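Local coordinates for replication initiator A family protein (Staphylococcus aureus CA-347, PDB 4PT7), which probably initiates replication of staphylococcal multiresistance plasmids by binding and assembling at the plasmid origin through a winged-helix-type DNA-binding domain, at residues V8-N11 and Y12-R15; W55-E58 and D59-Y63; T116-D119 and I120-E124. All coordinates share one frame; numbering follows the deposited sequence.

Contact 1. Residues V8-N11 and Y12-R15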
loop_
_atom_site.group_PDB
_atom_site.type_symbol
_atom_site.label_atom_id
_atom_site.label_comp_id
_atom_site.label_asym_id
_atom_site.label_seq_id
_atom_site.Cartn_x
_atom_site.Cartn_y
_atom_site.Cartn_z
ATOM N N VAL B 8 -26.794 6.129 -16.750
ATOM C CA VAL B 8 -26.121 5.529 -15.603
ATOM C C VAL B 8 -24.639 5.891 -15.604
ATOM O O VAL B 8 -24.034 6.039 -14.542
ATOM C CB VAL B 8 -26.261 3.991 -15.590
ATOM C CG1 VAL B 8 -27.671 3.603 -15.191
ATOM C CG2 VAL B 8 -25.928 3.424 -16.964
ATOM N N GLN B 9 -24.062 6.040 -16.796
ATOM C CA GLN B 9 -22.649 6.399 -16.925
ATOM C C GLN B 9 -22.388 7.717 -16.197
ATOM O O GLN B 9 -21.525 7.805 -15.325
ATOM C CB GLN B 9 -22.262 6.579 -18.396
ATOM C CG GLN B 9 -22.357 5.330 -19.282
ATOM C CD GLN B 9 -23.793 4.899 -19.567
ATOM O OE1 GLN B 9 -24.645 5.773 -19.858
ATOM N NE2 GLN B 9 -24.063 3.679 -19.509
ATOM N N GLU B 10 -23.153 8.737 -16.565
ATOM C CA GLU B 10 -23.018 10.057 -15.967
ATOM C C GLU B 10 -23.276 9.975 -14.467
ATOM O O GLU B 10 -22.544 10.564 -13.675
ATOM C CB GLU B 10 -23.997 11.032 -16.641
ATOM C CG GLU B 10 -23.682 12.512 -16.451
ATOM C CD GLU B 10 -22.291 12.897 -16.978
ATOM O OE1 GLU B 10 -21.908 12.440 -18.090
ATOM O OE2 GLU B 10 -21.589 13.663 -16.277
ATOM N N ASN B 11 -24.292 9.217 -14.071
ATOM C CA ASN B 11 -24.596 9.097 -12.660
ATOM C C ASN B 11 -23.425 8.536 -11.845
ATOM O O ASN B 11 -23.070 9.087 -10.802
ATOM C CB ASN B 11 -25.825 8.230 -12.454
ATOM C CG ASN B 11 -26.297 8.252 -11.019
ATOM O OD1 ASN B 11 -25.651 7.695 -10.134
ATOM N ND2 ASN B 11 -27.414 8.925 -10.773
ATOM N N TYR B 12 -22.825 7.447 -12.315
ATOM C CA TYR B 12 -21.699 6.837 -11.605
ATOM C C TYR B 12 -20.434 7.670 -11.787
ATOM O O TYR B 12 -19.522 7.639 -10.977
ATOM C CB TYR B 12 -21.493 5.398 -12.094
ATOM C CG TYR B 12 -22.432 4.413 -11.426
ATOM C CD1 TYR B 12 -22.174 3.942 -10.140
ATOM C CD2 TYR B 12 -23.592 3.974 -12.065
ATOM C CE1 TYR B 12 -23.044 3.057 -9.499
ATOM C CE2 TYR B 12 -24.475 3.085 -11.433
ATOM C CZ TYR B 12 -24.191 2.630 -10.150
ATOM O OH TYR B 12 -25.040 1.738 -9.525
ATOM N N LYS B 13 -20.414 8.450 -12.852
ATOM C CA LYS B 13 -19.297 9.324 -13.150
ATOM C C LYS B 13 -19.334 10.505 -12.176
ATOM O O LYS B 13 -18.294 11.081 -11.845
ATOM C CB LYS B 13 -19.434 9.818 -14.590
ATOM C CG LYS B 13 -18.186 10.365 -15.211
ATOM C CD LYS B 13 -18.438 10.642 -16.702
ATOM C CE LYS B 13 -18.798 9.373 -17.469
ATOM N NZ LYS B 13 -18.921 9.594 -18.948
ATOM N N GLU B 14 -20.531 10.852 -11.706
ATOM C CA GLU B 14 -20.676 11.970 -10.787
ATOM C C GLU B 14 -20.728 11.572 -9.313
ATOM O O GLU B 14 -21.441 12.179 -8.523
ATOM C CB GLU B 14 -21.908 12.802 -11.157
ATOM C CG GLU B 14 -21.776 13.558 -12.482
ATOM C CD GLU B 14 -20.733 14.674 -12.440
ATOM O OE1 GLU B 14 -19.827 14.677 -13.303
ATOM O OE2 GLU B 14 -20.823 15.550 -11.549
ATOM N N ARG B 15 -19.963 10.549 -8.953
ATOM C CA ARG B 15 -19.872 10.104 -7.565
ATOM C C ARG B 15 -18.425 10.336 -7.135
ATOM O O ARG B 15 -17.487 9.967 -7.858
ATOM C CB ARG B 15 -20.264 8.625 -7.454
ATOM C CG ARG B 15 -21.695 8.397 -7.938
ATOM C CD ARG B 15 -22.249 7.047 -7.555
ATOM N NE ARG B 15 -23.597 6.863 -8.084
ATOM C CZ ARG B 15 -24.397 5.863 -7.734
ATOM N NH1 ARG B 15 -23.977 4.966 -6.855
ATOM N NH2 ARG B 15 -25.608 5.753 -8.264
HETATM O O HOH W 1 -24.251 10.961 -9.239
#
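Asn11 and Arg15 make a local side-chain hydrogen-bonded contact, residue i to i+4, at the C-terminal end of helix 8-13, where the chain heads into strand 16-20. Arg15 takes the amide oxygen side-on with two nitrogens: NH2 lies 2.7 Å from Asn11 OD1, and NE approaches the same OD1 at 3.0 Å, nearly along the C=O axis. OD1 accepts both bonds and lies near the guanidinium plane, while the amide plane is turned 68° away from it. Asn11 has CG anti to its backbone N (chi1 -171°), which swings the amide toward the helix end; Arg15 answers with a chain extended from CG to NE. One face of the guanidinium is covered near its rim by Tyr12 CE1. Asparagine suits this place because its short amide offers an acceptor without adding charge. Arg15 NH1, not used by Asn11, forms a salt bridge with Glu127 of the second subunit.

Backbone bonds hold the turn: Tyr12 N donates to Val8 O at 2.9 Å and Lys13 N to Gln9 O at 2.8 Å, whereas Glu14 N makes only weak bonds, to Glu10 O and Asn11 O. A water donates to Asn11 O at 2.7 Å and, weakly, to Glu14 O, bridging the two carbonyls where the helix ends. Glu10 OE2 and Glu14 OE1 stand 3.6 Å apart, side by side; their like charges are probably offset by the second subunit, where Lys112 pairs with Glu10 and Arg44 with Glu14. Tyr12 packs on Ile120 of that subunit and its OH is hydrogen-bonded to Glu124 there, so helix 8-13, ahead of strand 16-20, lies against helix 117-126 of its neighbour.

Contact 2. Residues W55-E58 and D59-Y63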
loop_
_atom_site.group_PDB
_atom_site.type_symbol
_atom_site.label_atom_id
_atom_site.label_comp_id
_atom_site.label_asym_id
_atom_site.label_seq_id
_atom_site.Cartn_x
_atom_site.Cartn_y
_atom_site.Cartn_z
ATOM N N TRP B 55 -25.232 2.204 13.579
ATOM C CA TRP B 55 -24.071 2.547 14.394
ATOM C C TRP B 55 -24.151 4.010 14.804
ATOM O O TRP B 55 -23.323 4.833 14.399
ATOM C CB TRP B 55 -22.766 2.294 13.631
ATOM C CG TRP B 55 -22.495 0.840 13.352
ATOM C CD1 TRP B 55 -23.106 -0.234 13.933
ATOM C CD2 TRP B 55 -21.530 0.308 12.434
ATOM N NE1 TRP B 55 -22.586 -1.402 13.433
ATOM C CE2 TRP B 55 -21.617 -1.103 12.513
ATOM C CE3 TRP B 55 -20.601 0.880 11.553
ATOM C CZ2 TRP B 55 -20.811 -1.947 11.743
ATOM C CZ3 TRP B 55 -19.800 0.041 10.786
ATOM C CH2 TRP B 55 -19.912 -1.359 10.886
ATOM N N VAL B 56 -25.161 4.329 15.605
ATOM C CA VAL B 56 -25.358 5.690 16.082
ATOM C C VAL B 56 -25.288 5.709 17.600
ATOM O O VAL B 56 -25.924 4.913 18.287
ATOM C CB VAL B 56 -26.718 6.260 15.627
ATOM C CG1 VAL B 56 -26.876 7.696 16.117
ATOM C CG2 VAL B 56 -26.822 6.196 14.115
ATOM N N ASP B 57 -24.494 6.636 18.104
ATOM C CA ASP B 57 -24.272 6.817 19.527
ATOM C C ASP B 57 -25.554 7.242 20.240
ATOM O O ASP B 57 -26.534 7.617 19.598
ATOM C CB ASP B 57 -23.198 7.882 19.711
ATOM C CG ASP B 57 -22.505 7.769 21.018
ATOM O OD1 ASP B 57 -22.458 6.645 21.554
ATOM O OD2 ASP B 57 -21.995 8.796 21.498
ATOM N N GLU B 58 -25.547 7.191 21.569
ATOM C CA GLU B 58 -26.717 7.590 22.343
ATOM C C GLU B 58 -27.000 9.082 22.193
ATOM O O GLU B 58 -28.124 9.529 22.410
ATOM C CB GLU B 58 -26.524 7.258 23.829
ATOM C CG GLU B 58 -27.302 6.044 24.307
ATOM C CD GLU B 58 -26.767 4.733 23.745
ATOM O OE1 GLU B 58 -27.421 3.688 23.966
ATOM O OE2 GLU B 58 -25.697 4.744 23.091
ATOM N N ASP B 59 -25.979 9.847 21.817
ATOM C CA ASP B 59 -26.129 11.285 21.637
ATOM C C ASP B 59 -26.342 11.641 20.169
ATOM O O ASP B 59 -26.398 12.816 19.805
ATOM C CB ASP B 59 -24.900 12.014 22.171
ATOM C CG ASP B 59 -24.618 11.689 23.623
ATOM O OD1 ASP B 59 -24.265 10.527 23.912
ATOM O OD2 ASP B 59 -24.752 12.592 24.475
ATOM N N GLY B 60 -26.463 10.617 19.329
ATOM C CA GLY B 60 -26.674 10.851 17.913
ATOM C C GLY B 60 -25.385 10.887 17.110
ATOM O O GLY B 60 -25.407 11.183 15.912
ATOM N N ASN B 61 -24.260 10.588 17.753
ATOM C CA ASN B 61 -22.979 10.592 17.053
ATOM C C ASN B 61 -22.781 9.321 16.230
ATOM O O ASN B 61 -23.016 8.214 16.724
ATOM C CB ASN B 61 -21.828 10.750 18.047
ATOM C CG ASN B 61 -21.927 12.034 18.847
ATOM O OD1 ASN B 61 -22.312 13.082 18.323
ATOM N ND2 ASN B 61 -21.561 11.963 20.124
ATOM N N ILE B 62 -22.344 9.491 14.980
ATOM C CA ILE B 62 -22.110 8.376 14.069
ATOM C C ILE B 62 -20.700 7.816 14.255
ATOM O O ILE B 62 -19.724 8.568 14.280
ATOM C CB ILE B 62 -22.293 8.819 12.597
ATOM C CG1 ILE B 62 -23.647 9.524 12.431
ATOM C CG2 ILE B 62 -22.246 7.605 11.676
ATOM C CD1 ILE B 62 -23.817 10.247 11.098
ATOM N N TYR B 63 -20.592 6.494 14.361
ATOM C CA TYR B 63 -19.298 5.853 14.568
ATOM C C TYR B 63 -19.099 4.614 13.698
ATOM O O TYR B 63 -19.998 4.194 12.969
ATOM C CB TYR B 63 -19.139 5.487 16.051
ATOM C CG TYR B 63 -20.189 4.518 16.563
ATOM C CD1 TYR B 63 -20.085 3.148 16.317
ATOM C CD2 TYR B 63 -21.311 4.973 17.265
ATOM C CE1 TYR B 63 -21.062 2.258 16.752
ATOM C CE2 TYR B 63 -22.299 4.088 17.702
ATOM C CZ TYR B 63 -22.167 2.731 17.442
ATOM O OH TYR B 63 -23.142 1.847 17.860
#
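With chi1 at 61°, Tyr63 CG sits between its own backbone N and carbonyl carbon, which folds the ring back over the backbone of the opposite arm, at Trp55; the chi1 of Trp55 (-67°) sends its indole off to one side, past that ring. Trp55 CB lies over the face of the phenol, 4.0 Å from the Tyr63 ring centroid, a CH-pi contact. The indole's five-membered ring is nearly parallel to the Tyr63 ring but barely overlaps it. A broad aromatic suits Tyr63: its face lies against the backbone carbonyl of Trp55, and Asp57 N meets its edge.

Val56 and Ile62 are a non-hydrogen-bonded pair flanked by two backbone bonds, Tyr63 N to Trp55 O, 3.2 Å, and Asp57 N to Asn61 O, 2.6 Å. Between them the hairpin reverses through a type I turn with a G1 beta bulge, Gly60 N bonding Asp57 O at 3.0 Å. Gly60 has phi 93°, which glycine takes readily because it lacks a CB that would press on the preceding carbonyl. Asn61 ND2 adds a weak bond to Asp57 OD2.

Ile62 rests on Leu47, Ser50 and Ile51 of helix 34-52, while Asp57, Asn61 and Tyr63 touch strand 107-110.

Contact 3. Residues T116-D119 and I120-E124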
loop_
_atom_site.group_PDB
_atom_site.type_symbol
_atom_site.label_atom_id
_atom_site.label_comp_id
_atom_site.label_asym_id
_atom_site.label_seq_id
_atom_site.Cartn_x
_atom_site.Cartn_y
_atom_site.Cartn_z
ATOM N N THR B 116 -10.439 28.110 10.971
ATOM C CA THR B 116 -10.099 29.372 11.630
ATOM C C THR B 116 -10.269 30.523 10.639
ATOM O O THR B 116 -10.488 30.295 9.440
ATOM C CB THR B 116 -8.631 29.398 12.106
ATOM O OG1 THR B 116 -7.767 29.467 10.963
ATOM C CG2 THR B 116 -8.299 28.147 12.915
ATOM N N GLU B 117 -10.152 31.752 11.145
ATOM C CA GLU B 117 -10.274 32.943 10.307
ATOM C C GLU B 117 -9.300 32.857 9.142
ATOM O O GLU B 117 -9.658 33.122 7.997
ATOM C CB GLU B 117 -9.958 34.214 11.095
ATOM C CG GLU B 117 -10.874 34.508 12.262
ATOM C CD GLU B 117 -10.527 35.843 12.914
ATOM O OE1 GLU B 117 -10.725 36.895 12.260
ATOM O OE2 GLU B 117 -10.047 35.840 14.073
ATOM N N ARG B 118 -8.059 32.492 9.436
ATOM C CA ARG B 118 -7.072 32.385 8.375
ATOM C C ARG B 118 -7.532 31.398 7.308
ATOM O O ARG B 118 -7.338 31.640 6.121
ATOM C CB ARG B 118 -5.705 31.964 8.933
ATOM C CG ARG B 118 -5.089 32.980 9.879
ATOM C CD ARG B 118 -3.624 32.667 10.208
ATOM N NE ARG B 118 -2.736 32.856 9.060
ATOM C CZ ARG B 118 -2.448 31.919 8.158
ATOM N NH1 ARG B 118 -2.974 30.701 8.256
ATOM N NH2 ARG B 118 -1.631 32.202 7.150
ATOM N N ASP B 119 -8.141 30.291 7.729
ATOM C CA ASP B 119 -8.631 29.298 6.774
ATOM C C ASP B 119 -9.694 29.930 5.886
ATOM O O ASP B 119 -9.662 29.776 4.659
ATOM C CB ASP B 119 -9.231 28.082 7.493
ATOM C CG ASP B 119 -8.209 27.320 8.308
ATOM O OD1 ASP B 119 -7.102 27.085 7.789
ATOM O OD2 ASP B 119 -8.517 26.952 9.461
ATOM N N ILE B 120 -10.631 30.641 6.517
ATOM C CA ILE B 120 -11.704 31.330 5.806
ATOM C C ILE B 120 -11.068 32.262 4.776
ATOM O O ILE B 120 -11.371 32.200 3.581
ATOM C CB ILE B 120 -12.563 32.200 6.764
ATOM C CG1 ILE B 120 -13.126 31.347 7.903
ATOM C CG2 ILE B 120 -13.720 32.854 5.990
ATOM C CD1 ILE B 120 -14.071 30.275 7.458
ATOM N N TYR B 121 -10.181 33.126 5.256
ATOM C CA TYR B 121 -9.494 34.081 4.400
ATOM C C TYR B 121 -8.824 33.392 3.216
ATOM O O TYR B 121 -9.045 33.764 2.058
ATOM C CB TYR B 121 -8.444 34.847 5.211
ATOM C CG TYR B 121 -7.598 35.806 4.398
ATOM C CD1 TYR B 121 -8.094 37.051 4.005
ATOM C CD2 TYR B 121 -6.301 35.463 4.012
ATOM C CE1 TYR B 121 -7.315 37.932 3.246
ATOM C CE2 TYR B 121 -5.518 36.328 3.257
ATOM C CZ TYR B 121 -6.027 37.560 2.875
ATOM O OH TYR B 121 -5.245 38.409 2.121
ATOM N N LYS B 122 -8.008 32.382 3.503
ATOM C CA LYS B 122 -7.306 31.679 2.441
ATOM C C LYS B 122 -8.234 31.005 1.440
ATOM O O LYS B 122 -8.021 31.097 0.230
ATOM C CB LYS B 122 -6.346 30.640 3.024
ATOM C CG LYS B 122 -5.103 31.229 3.690
ATOM C CD LYS B 122 -4.081 30.128 3.988
ATOM C CE LYS B 122 -2.789 30.683 4.592
ATOM N NZ LYS B 122 -1.790 29.606 4.891
ATOM N N ILE B 123 -9.260 30.322 1.933
ATOM C CA ILE B 123 -10.176 29.623 1.039
ATOM C C ILE B 123 -10.959 30.591 0.152
ATOM O O ILE B 123 -11.137 30.349 -1.039
ATOM C CB ILE B 123 -11.170 28.750 1.831
ATOM C CG1 ILE B 123 -10.422 27.614 2.533
ATOM C CG2 ILE B 123 -12.234 28.195 0.892
ATOM C CD1 ILE B 123 -11.269 26.850 3.537
ATOM N N GLU B 124 -11.416 31.692 0.737
ATOM C CA GLU B 124 -12.179 32.691 -0.002
ATOM C C GLU B 124 -11.332 33.281 -1.123
ATOM O O GLU B 124 -11.802 33.434 -2.252
ATOM C CB GLU B 124 -12.648 33.804 0.949
ATOM C CG GLU B 124 -13.594 34.806 0.319
ATOM C CD GLU B 124 -15.020 34.278 0.171
ATOM O OE1 GLU B 124 -15.201 33.123 -0.282
ATOM O OE2 GLU B 124 -15.963 35.033 0.501
#
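Ile120 reaches back to the start of helix 117-126, its N bonded to Thr116 O at 2.9 Å and its CG1 resting 3.2 Å from the same Thr116 O. The branched side chain also packs on Val115 and on Tyr12 of the second subunit, a place suited to an apolar group. Tyr121 N follows with a bond to Glu117 O, 2.8 Å long, while its ring, with CG anti to the backbone N (chi1 176°), has Arg118 O near its plane at the edge.

Both bonds extend a helix begun by a capping box. Thr116 is the N-cap: its OG1 accepts a weak bond from Asp119 N, and in return Asp119 OD2 accepts from Thr116 N at 2.7 Å. A short hydroxyl and carboxylate suit these places: the hydroxyl reaches the N-H of Asp119 in the first turn, the carboxylate that of the N-cap residue itself.

Lys122, its chain extended, runs alongside Arg118, bringing CE 3.2 Å from Arg118 NH2. The like charges are close, and the salt bridge of Lys122 NZ to Glu27 probably offsets their repulsion. Ile123 N bonds Asp119 O at 2.8 Å, and its side chain packs on Thr25 of helix 22-25.

In the fold
The three contacts are separate, with centres 30 to 32 Å apart. Contacts 1 and 2 lie at the surface, contact 3 is partly buried. Contacts 1 and 3 occupy opposite ends of helices, one the C-terminal end of helix 8-13 and the other the N-terminal start of helix 117-126. Chemistry follows position: a guanidinium closes on a side-chain amide where helix 8-13 ends, whereas a hydroxyl and a carboxylate serve the amides that begin the other. Both helices touch the second subunit, and Tyr12 of one subunit packs on Ile120 of the other. Contact 2 stays mostly within its own chain, a hairpin tied by backbone bonds and aromatic packing.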